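Local coordinates for platelet aggregation factor Sm-hPAF (Streptococcus mitis, PDB 4GWJ), which binds fucose through this lectin domain of lectinolysin, a toxin that probably forms pores in cholesterol-containing host membranes, at residues S22-G27 / H48-D53; S85-V90 / D105-K110. The protein carries 2 engineered substitutions. One frame throughout, in Å; residues are numbered along the deposited sequence.

Contact 1. Residues S22-G27 / H48-D53; sequences STAHGG and HTNFED. Engineered in segment 22-27: His-25 (natural residue Tyr). With NAG (2-acetamido-2-deoxy-beta-D-glucopyranose), chain B; FUC (alpha-L-fucopyranose), chain C.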
ATOM      1  N   SER A  22     -11.486   6.130   2.936  1.00 21.91           N
ATOM      2  CA  SER A  22     -12.090   6.799   4.087  1.00 23.78           C
ATOM      3  C   SER A  22     -11.028   6.759   5.183  1.00 23.83           C
ATOM      4  O   SER A  22     -10.032   5.956   5.081  1.00 23.23           O
ATOM      5  CB  SER A  22     -13.381   6.121   4.575  1.00 25.45           C
ATOM      6  OG  SER A  22     -13.131   4.693   4.921  1.00 24.10           O
ATOM      7  N   THR A  23     -11.255   7.460   6.299  1.00 22.35           N
ATOM      8  CA  THR A  23     -10.325   7.469   7.378  1.00 20.93           C
ATOM      9  C   THR A  23     -11.003   7.190   8.650  1.00 24.43           C
ATOM     10  O   THR A  23     -12.047   7.874   8.907  1.00 24.96           O
ATOM     11  CB  THR A  23      -9.486   8.844   7.445  1.00 22.10           C
ATOM     12  OG1 THR A  23      -8.828   9.030   6.172  1.00 24.07           O
ATOM     13  CG2 THR A  23      -8.518   8.828   8.620  1.00 21.73           C
ATOM     14  N   ALA A  24     -10.540   6.305   9.512  1.00 22.22           N
ATOM     15  CA  ALA A  24     -11.127   5.991  10.798  1.00 21.93           C
ATOM     16  C   ALA A  24     -10.025   5.924  11.856  1.00 22.63           C
ATOM     17  O   ALA A  24      -8.811   5.737  11.492  1.00 21.73           O
ATOM     18  CB  ALA A  24     -11.890   4.668  10.800  1.00 24.95           C
ATOM     19  N   HIS A  25     -10.370   6.106  13.135  1.00 21.84           N
ATOM     20  CA  HIS A  25      -9.436   5.991  14.212  1.00 20.80           C
ATOM     21  C   HIS A  25      -8.188   6.840  14.012  1.00 22.39           C
ATOM     22  O   HIS A  25      -7.097   6.504  14.537  1.00 24.87           O
ATOM     23  CB  HIS A  25      -9.013   4.477  14.369  1.00 21.62           C
ATOM     24  CG  HIS A  25     -10.137   3.655  14.899  1.00 24.76           C
ATOM     25  ND1 HIS A  25     -10.758   2.634  14.224  1.00 31.01           N
ATOM     26  CD2 HIS A  25     -10.817   3.839  16.038  1.00 22.55           C
ATOM     27  CE1 HIS A  25     -11.802   2.193  14.995  1.00 26.24           C
ATOM     28  NE2 HIS A  25     -11.763   2.872  16.126  1.00 30.65           N
ATOM     29  N   GLY A  26      -8.286   7.987  13.336  1.00 21.57           N
ATOM     30  CA  GLY A  26      -7.156   8.872  13.126  1.00 22.03           C
ATOM     31  C   GLY A  26      -6.080   8.313  12.148  1.00 21.73           C
ATOM     32  O   GLY A  26      -5.018   8.907  12.083  1.00 22.96           O
ATOM     33  N   GLY A  27      -6.408   7.234  11.442  1.00 22.69           N
ATOM     34  CA  GLY A  27      -5.298   6.544  10.684  1.00 23.25           C
ATOM     35  C   GLY A  27      -5.039   7.115   9.291  1.00 20.45           C
ATOM     36  O   GLY A  27      -5.289   6.511   8.217  1.00 21.08           O
ATOM     37  N   HIS A  48      -5.709   3.615   8.605  1.00 20.67           N
ATOM     38  CA  HIS A  48      -6.957   2.871   8.861  1.00 19.88           C
ATOM     39  C   HIS A  48      -8.106   3.511   8.191  1.00 23.05           C
ATOM     40  O   HIS A  48      -8.284   4.759   8.324  1.00 22.89           O
ATOM     41  CB  HIS A  48      -7.172   2.956  10.415  1.00 20.51           C
ATOM     42  CG  HIS A  48      -8.036   1.857  11.020  1.00 22.64           C
ATOM     43  ND1 HIS A  48      -9.245   1.470  10.521  1.00 22.35           N
ATOM     44  CD2 HIS A  48      -7.756   1.076  12.154  1.00 23.94           C
ATOM     45  CE1 HIS A  48      -9.707   0.460  11.316  1.00 22.60           C
ATOM     46  NE2 HIS A  48      -8.814   0.206  12.301  1.00 22.98           N
ATOM     47  N   THR A  49      -8.796   2.747   7.375  1.00 21.65           N
ATOM     48  CA  THR A  49     -10.003   3.285   6.711  1.00 21.84           C
ATOM     49  C   THR A  49     -11.222   2.839   7.615  1.00 22.38           C
ATOM     50  O   THR A  49     -11.118   2.128   8.614  1.00 23.73           O
ATOM     51  CB  THR A  49     -10.255   2.674   5.311  1.00 24.41           C
ATOM     52  OG1 THR A  49     -10.511   1.250   5.427  1.00 24.08           O
ATOM     53  CG2 THR A  49      -8.996   2.804   4.373  1.00 23.49           C
ATOM     54  N   ASN A  50     -12.435   3.290   7.198  1.00 25.62           N
ATOM     55  CA  ASN A  50     -13.601   2.759   7.836  1.00 23.15           C
ATOM     56  C   ASN A  50     -13.722   1.245   7.489  1.00 24.61           C
ATOM     57  O   ASN A  50     -13.087   0.732   6.551  1.00 26.12           O
ATOM     58  CB  ASN A  50     -14.788   3.389   7.184  1.00 23.27           C
ATOM     59  CG  ASN A  50     -14.913   4.879   7.610  1.00 22.64           C
ATOM     60  OD1 ASN A  50     -14.402   5.266   8.625  1.00 28.17           O
ATOM     61  ND2 ASN A  50     -15.707   5.611   6.859  1.00 27.01           N
ATOM     62  N   PHE A  51     -14.524   0.554   8.282  1.00 24.12           N
ATOM     63  CA  PHE A  51     -15.016  -0.791   7.857  1.00 25.71           C
ATOM     64  C   PHE A  51     -15.953  -0.510   6.694  1.00 29.92           C
ATOM     65  O   PHE A  51     -17.005   0.241   6.824  1.00 31.93           O
ATOM     66  CB  PHE A  51     -15.783  -1.462   8.972  1.00 23.93           C
ATOM     67  CG  PHE A  51     -14.996  -2.016  10.083  1.00 28.42           C
ATOM     68  CD1 PHE A  51     -14.904  -3.472  10.229  1.00 32.93           C
ATOM     69  CD2 PHE A  51     -14.330  -1.216  11.010  1.00 31.50           C
ATOM     70  CE1 PHE A  51     -14.137  -3.933  11.285  1.00 33.22           C
ATOM     71  CE2 PHE A  51     -13.507  -1.731  11.995  1.00 37.33           C
ATOM     72  CZ  PHE A  51     -13.436  -3.109  12.153  1.00 36.40           C
ATOM     73  N   GLU A  52     -15.620  -0.948   5.497  1.00 26.02           N
ATOM     74  CA  GLU A  52     -16.375  -0.645   4.283  1.00 24.88           C
ATOM     75  C   GLU A  52     -16.051  -1.693   3.209  1.00 27.88           C
ATOM     76  O   GLU A  52     -15.166  -2.548   3.440  1.00 30.24           O
ATOM     77  CB  GLU A  52     -16.097   0.732   3.737  1.00 26.98           C
ATOM     78  CG  GLU A  52     -14.608   0.903   3.264  1.00 28.80           C
ATOM     79  CD  GLU A  52     -14.330   2.355   2.832  1.00 35.37           C
ATOM     80  OE1 GLU A  52     -15.213   3.051   2.302  1.00 39.10           O
ATOM     81  OE2 GLU A  52     -13.244   2.841   3.103  1.00 36.65           O
ATOM     82  N   ASP A  53     -16.852  -1.710   2.177  1.00 29.38           N
ATOM     83  CA  ASP A  53     -16.555  -2.603   1.062  1.00 29.40           C
ATOM     84  C   ASP A  53     -15.492  -2.000   0.187  1.00 28.81           C
ATOM     85  O   ASP A  53     -15.483  -0.815  -0.206  1.00 28.66           O
ATOM     86  CB  ASP A  53     -17.813  -2.780   0.210  1.00 31.13           C
ATOM     87  CG  ASP A  53     -18.961  -3.501   1.028  1.00 34.15           C
ATOM     88  OD1 ASP A  53     -18.775  -4.031   2.153  1.00 35.52           O
ATOM     89  OD2 ASP A  53     -20.093  -3.450   0.486  1.00 42.57           O
TER
HETATM   90  C1  NAG B   1     -11.407   2.914  20.053  1.00 47.66           C
HETATM   91  C2  NAG B   1     -10.842   1.514  19.745  1.00 43.16           C
HETATM   92  C3  NAG B   1      -9.375   1.378  20.141  1.00 38.62           C
HETATM   93  C4  NAG B   1      -8.507   2.636  20.186  1.00 42.26           C
HETATM   94  C5  NAG B   1      -9.267   3.901  20.595  1.00 53.93           C
HETATM   95  C6  NAG B   1      -8.447   5.156  20.698  1.00 62.10           C
HETATM   96  C7  NAG B   1     -12.196  -0.437  18.905  1.00 48.03           C
HETATM   97  C8  NAG B   1     -12.765  -1.816  19.176  1.00 49.34           C
HETATM   98  N2  NAG B   1     -11.694   0.349  19.981  1.00 43.75           N
HETATM   99  O1  NAG B   1     -12.632   3.171  19.488  1.00 55.71           O
HETATM  100  O3  NAG B   1      -8.639   0.206  19.752  1.00 36.21           O
HETATM  101  O4  NAG B   1      -7.434   2.437  21.041  1.00 46.79           O
HETATM  102  O5  NAG B   1     -10.458   3.949  19.862  1.00 46.51           O
HETATM  103  O6  NAG B   1      -7.889   5.435  19.436  1.00 58.99           O
HETATM  104  O7  NAG B   1     -12.045   0.021  17.762  1.00 44.34           O
HETATM  105  C1  FUC C   3      -8.206  -2.682  17.478  1.00 37.31           C
HETATM  106  C2  FUC C   3      -9.280  -3.326  16.580  1.00 35.11           C
HETATM  107  C3  FUC C   3     -10.266  -2.335  15.985  1.00 28.61           C
HETATM  108  C4  FUC C   3      -9.503  -1.117  15.483  1.00 28.59           C
HETATM  109  C5  FUC C   3      -8.610  -0.477  16.529  1.00 30.04           C
HETATM  110  C6  FUC C   3      -7.808   0.776  16.244  1.00 29.49           C
HETATM  111  O2  FUC C   3      -9.746  -4.525  17.181  1.00 38.02           O
HETATM  112  O3  FUC C   3     -11.166  -2.855  15.115  1.00 31.40           O
HETATM  113  O4  FUC C   3      -8.852  -1.539  14.280  1.00 27.31           O
HETATM  114  O5  FUC C   3      -7.591  -1.502  16.920  1.00 28.98           O
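Ser-22 and Ala-24 lie against His-48 to Asn-50 where two parts of the long loop between strands 17-20 and 56-61 of the F-type lectin beta-sandwich meet, forming part of the fucose site. The close-packed half is largely backbone. Ala-24 N donates to His-48 O at 3.0 Å, from above the carbonyl plane, and Thr-23 CA adds a C-H contact to the same oxygen. His-48 N in turn donates to Gly-27 O, in the carbonyl plane and on a lone pair. These bonds hold the type I' turn from Ala-24 to Gly-27 against residues 48-53. At the other end Ser-22 OG sits between its backbone N and carbonyl carbon (chi1 57°), which lets it accept from Asn-50 N at 2.8 Å while donating to Glu-52 OE2 at 2.6 Å; Ser-21 is a second partner of that carboxylate oxygen.

The sugar side is looser. The engineered His-25, tyrosine in nature, turns its ring edge to the face of His-48 in a T-shaped pair, planes at 62°, and carries fucose C6 over one of its own faces. Its NE2 reaches only a weak bond to O1 of the N-acetylglucosamine, 3.5 Å long. Phe-51 comes no closer to the fucose than 3.7 Å, from CZ to O3, which lies at the ring edge; Arg-75 and Arg-83 also bond this sugar. His-48 is far more firmly placed: ND1 donates to its neighbour Thr-49 O, nearly in the ring plane, fixing the ring's rotation, and on the far side NE2 meets fucose O4 at 2.6 Å in an almost straight 171° hydrogen bond.

Contact 2. Residues S85-V90 / D105-K110; sequences SNFDVV and DSLNGK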
ATOM      1  N   SER A  85      -5.931  -9.173   3.372  1.00 27.79           N
ATOM      2  CA  SER A  85      -6.065 -10.504   2.697  1.00 29.54           C
ATOM      3  C   SER A  85      -7.046 -10.229   1.564  1.00 30.74           C
ATOM      4  O   SER A  85      -7.886  -9.276   1.576  1.00 28.93           O
ATOM      5  CB  SER A  85      -6.570 -11.542   3.677  1.00 34.38           C
ATOM      6  OG  SER A  85      -7.871 -11.174   3.991  1.00 40.59           O
ATOM      7  N   ASN A  86      -6.974 -11.065   0.516  1.00 27.10           N
ATOM      8  CA  ASN A  86      -7.825 -10.924  -0.670  1.00 28.87           C
ATOM      9  C   ASN A  86      -7.825  -9.489  -1.237  1.00 28.44           C
ATOM     10  O   ASN A  86      -8.850  -8.808  -1.221  1.00 27.00           O
ATOM     11  CB  ASN A  86      -9.262 -11.388  -0.362  1.00 32.27           C
ATOM     12  CG  ASN A  86     -10.161 -11.537  -1.614  1.00 37.51           C
ATOM     13  OD1 ASN A  86      -9.762 -11.556  -2.764  1.00 38.40           O
ATOM     14  ND2 ASN A  86     -11.431 -11.627  -1.349  1.00 43.71           N
ATOM     15  N   PHE A  87      -6.654  -9.111  -1.708  1.00 25.99           N
ATOM     16  CA  PHE A  87      -6.505  -7.723  -2.214  1.00 26.35           C
ATOM     17  C   PHE A  87      -5.662  -7.718  -3.461  1.00 28.40           C
ATOM     18  O   PHE A  87      -4.893  -8.651  -3.805  1.00 27.13           O
ATOM     19  CB  PHE A  87      -5.789  -6.885  -1.134  1.00 26.97           C
ATOM     20  CG  PHE A  87      -4.391  -7.360  -0.776  1.00 25.05           C
ATOM     21  CD1 PHE A  87      -4.198  -8.337   0.226  1.00 26.77           C
ATOM     22  CD2 PHE A  87      -3.264  -6.814  -1.418  1.00 24.60           C
ATOM     23  CE1 PHE A  87      -2.903  -8.764   0.559  1.00 26.12           C
ATOM     24  CE2 PHE A  87      -2.003  -7.203  -1.059  1.00 26.58           C
ATOM     25  CZ  PHE A  87      -1.794  -8.175  -0.073  1.00 26.41           C
ATOM     26  N   ASP A  88      -5.753  -6.591  -4.125  1.00 24.51           N
ATOM     27  CA  ASP A  88      -4.946  -6.325  -5.347  1.00 25.74           C
ATOM     28  C   ASP A  88      -3.936  -5.246  -5.068  1.00 25.63           C
ATOM     29  O   ASP A  88      -4.213  -4.270  -4.281  1.00 27.52           O
ATOM     30  CB  ASP A  88      -5.818  -5.837  -6.516  1.00 26.61           C
ATOM     31  CG  ASP A  88      -6.721  -6.916  -7.133  1.00 33.94           C
ATOM     32  OD1 ASP A  88      -7.643  -6.506  -7.856  1.00 36.47           O
ATOM     33  OD2 ASP A  88      -6.469  -8.075  -6.881  1.00 32.49           O
ATOM     34  N   VAL A  89      -2.782  -5.326  -5.685  1.00 22.71           N
ATOM     35  CA  VAL A  89      -1.788  -4.178  -5.788  1.00 21.86           C
ATOM     36  C   VAL A  89      -1.856  -3.733  -7.236  1.00 25.62           C
ATOM     37  O   VAL A  89      -1.612  -4.521  -8.199  1.00 24.89           O
ATOM     38  CB  VAL A  89      -0.394  -4.553  -5.312  1.00 22.22           C
ATOM     39  CG1 VAL A  89       0.561  -3.358  -5.471  1.00 24.27           C
ATOM     40  CG2 VAL A  89      -0.445  -5.124  -3.908  1.00 23.90           C
ATOM     41  N   VAL A  90      -2.155  -2.449  -7.449  1.00 23.02           N
ATOM     42  CA  VAL A  90      -2.410  -1.980  -8.794  1.00 24.48           C
ATOM     43  C   VAL A  90      -1.511  -0.809  -9.106  1.00 25.82           C
ATOM     44  O   VAL A  90      -1.137   0.037  -8.253  1.00 25.63           O
ATOM     45  CB  VAL A  90      -3.858  -1.382  -8.857  1.00 24.58           C
ATOM     46  CG1 VAL A  90      -4.208  -1.127 -10.320  1.00 28.58           C
ATOM     47  CG2 VAL A  90      -4.831  -2.371  -8.233  1.00 27.98           C
ATOM     48  N   ASP A 105      -3.873 -13.606  -2.007  1.00 30.04           N
ATOM     49  CA  ASP A 105      -4.838 -14.094  -1.037  1.00 29.79           C
ATOM     50  C   ASP A 105      -4.473 -13.741   0.374  1.00 29.24           C
ATOM     51  O   ASP A 105      -5.380 -13.357   1.116  1.00 35.86           O
ATOM     52  CB  ASP A 105      -4.950 -15.651  -1.186  1.00 34.88           C
ATOM     53  CG  ASP A 105      -5.815 -16.051  -2.432  1.00 47.33           C
ATOM     54  OD1 ASP A 105      -6.769 -15.313  -2.856  1.00 49.68           O
ATOM     55  OD2 ASP A 105      -5.529 -17.149  -2.974  1.00 63.84           O
ATOM     56  N   SER A 106      -3.214 -13.759   0.754  1.00 33.13           N
ATOM     57  CA  SER A 106      -2.835 -13.366   2.113  1.00 40.53           C
ATOM     58  C   SER A 106      -1.330 -13.132   2.155  1.00 39.93           C
ATOM     59  O   SER A 106      -0.648 -13.286   1.144  1.00 41.88           O
ATOM     60  CB  SER A 106      -3.250 -14.459   3.113  1.00 43.35           C
ATOM     61  OG  SER A 106      -2.290 -15.477   2.978  1.00 50.74           O
ATOM     62  N   LEU A 107      -0.816 -12.687   3.297  1.00 35.43           N
ATOM     63  CA  LEU A 107       0.567 -12.509   3.449  1.00 36.71           C
ATOM     64  C   LEU A 107       1.144 -13.738   4.225  1.00 50.91           C
ATOM     65  O   LEU A 107       2.389 -13.824   4.408  1.00 42.90           O
ATOM     66  CB  LEU A 107       0.776 -11.302   4.361  1.00 35.50           C
ATOM     67  CG  LEU A 107       1.100 -10.019   3.607  1.00 37.15           C
ATOM     68  CD1 LEU A 107      -0.081  -9.565   2.806  1.00 36.00           C
ATOM     69  CD2 LEU A 107       1.595  -8.940   4.586  1.00 32.74           C
ATOM     70  N   ASN A 108       0.211 -14.556   4.767  1.00 50.73           N
ATOM     71  CA  ASN A 108       0.514 -15.863   5.443  1.00 60.37           C
ATOM     72  C   ASN A 108       1.186 -15.678   6.783  1.00 57.98           C
ATOM     73  O   ASN A 108       2.173 -16.354   7.115  1.00 65.24           O
ATOM     74  CB  ASN A 108       1.394 -16.723   4.537  1.00 56.78           C
ATOM     75  CG  ASN A 108       0.587 -17.764   3.788  1.00 77.56           C
ATOM     76  OD1 ASN A 108      -0.242 -18.489   4.387  1.00 91.64           O
ATOM     77  ND2 ASN A 108       0.782 -17.824   2.474  1.00 70.13           N
ATOM     78  N   GLY A 109       0.691 -14.712   7.531  1.00 51.30           N
ATOM     79  CA  GLY A 109       1.371 -14.338   8.736  1.00 53.21           C
ATOM     80  C   GLY A 109       2.684 -13.582   8.621  1.00 47.56           C
ATOM     81  O   GLY A 109       3.173 -13.127   9.665  1.00 49.66           O
ATOM     82  N   LYS A 110       3.240 -13.424   7.401  1.00 40.74           N
ATOM     83  CA  LYS A 110       4.483 -12.667   7.268  1.00 37.66           C
ATOM     84  C   LYS A 110       4.156 -11.166   7.526  1.00 39.06           C
ATOM     85  O   LYS A 110       3.058 -10.705   7.201  1.00 40.97           O
ATOM     86  CB  LYS A 110       5.167 -12.777   5.883  1.00 40.88           C
ATOM     87  CG  LYS A 110       5.689 -14.177   5.485  1.00 54.59           C
ATOM     88  CD  LYS A 110       5.396 -14.518   3.974  1.00 71.91           C
ATOM     89  CE  LYS A 110       5.391 -13.372   2.898  1.00 74.64           C
ATOM     90  NZ  LYS A 110       4.081 -12.739   2.468  1.00 66.08           N
TER
HETATM   91  O   HOH W   1      -8.891 -14.127  -3.757  1.00 58.61           O
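Ser-85 and Asn-86 run beside Ser-106 and Asp-105, with CA atoms 4.4 Å apart in both pairs, beside the strand pair 87-92 and 98-104. One backbone hydrogen bond joins the segments: Asn-86 N donates to Asp-105 O at 2.9 Å, approaching from well above the carbonyl plane. Ser-85 CA lies 3.3 Å from the same oxygen. Asn-86 has both phi and psi positive (50° and 65°), and with Phe-87 it faces Phe-104 across the pair, forming a G1 beta bulge at this end of the five-stranded sheet of the F-type lectin sandwich. Further along, Leu-107 to Lys-110 fold into a type I' turn. There Leu-107 O accepts from Lys-110 N and, through the opposite face of its plane, from Lys-110 NZ at 2.8 Å.

Among the side chains, polar groups meet on one side through water: a single molecule donates to Asn-86 OD1 and, at 2.6 Å, to Asp-105 OD1, an oxygen also bonded to His-103. On the buried side Phe-87 has CG between the backbone N and the carbonyl carbon (chi1 61°), carrying the far end of the ring to Leu-107. The two side chains cross at about a right angle, and Leu-107 CD1 touches the ring's edge, 3.6 Å from CZ. Leu-72, Val-127 and Leu-129 also pack on Phe-87, while Leu-84 and Asn-74 border Leu-107.

In the fold
Both contacts are partly buried and belong to one domain, but they use different elements. Contact 1 joins two parts of the long connection between strands 17-20 and 56-61 and sits farther out, its centre about 14 Å from that of the chain, facing the bound sugars. Contact 2, its centre at about 11 Å, ties segment 85-90 to the loop after 98-104, and its phenylalanine reaches into the interior of the sandwich. Contact 1 is richer in polar bonds and buries about twice the surface; contact 2 relies on one backbone bond, a water and an apolar touch. Their centres are 18 Å apart and they do not meet; each includes a type I' turn.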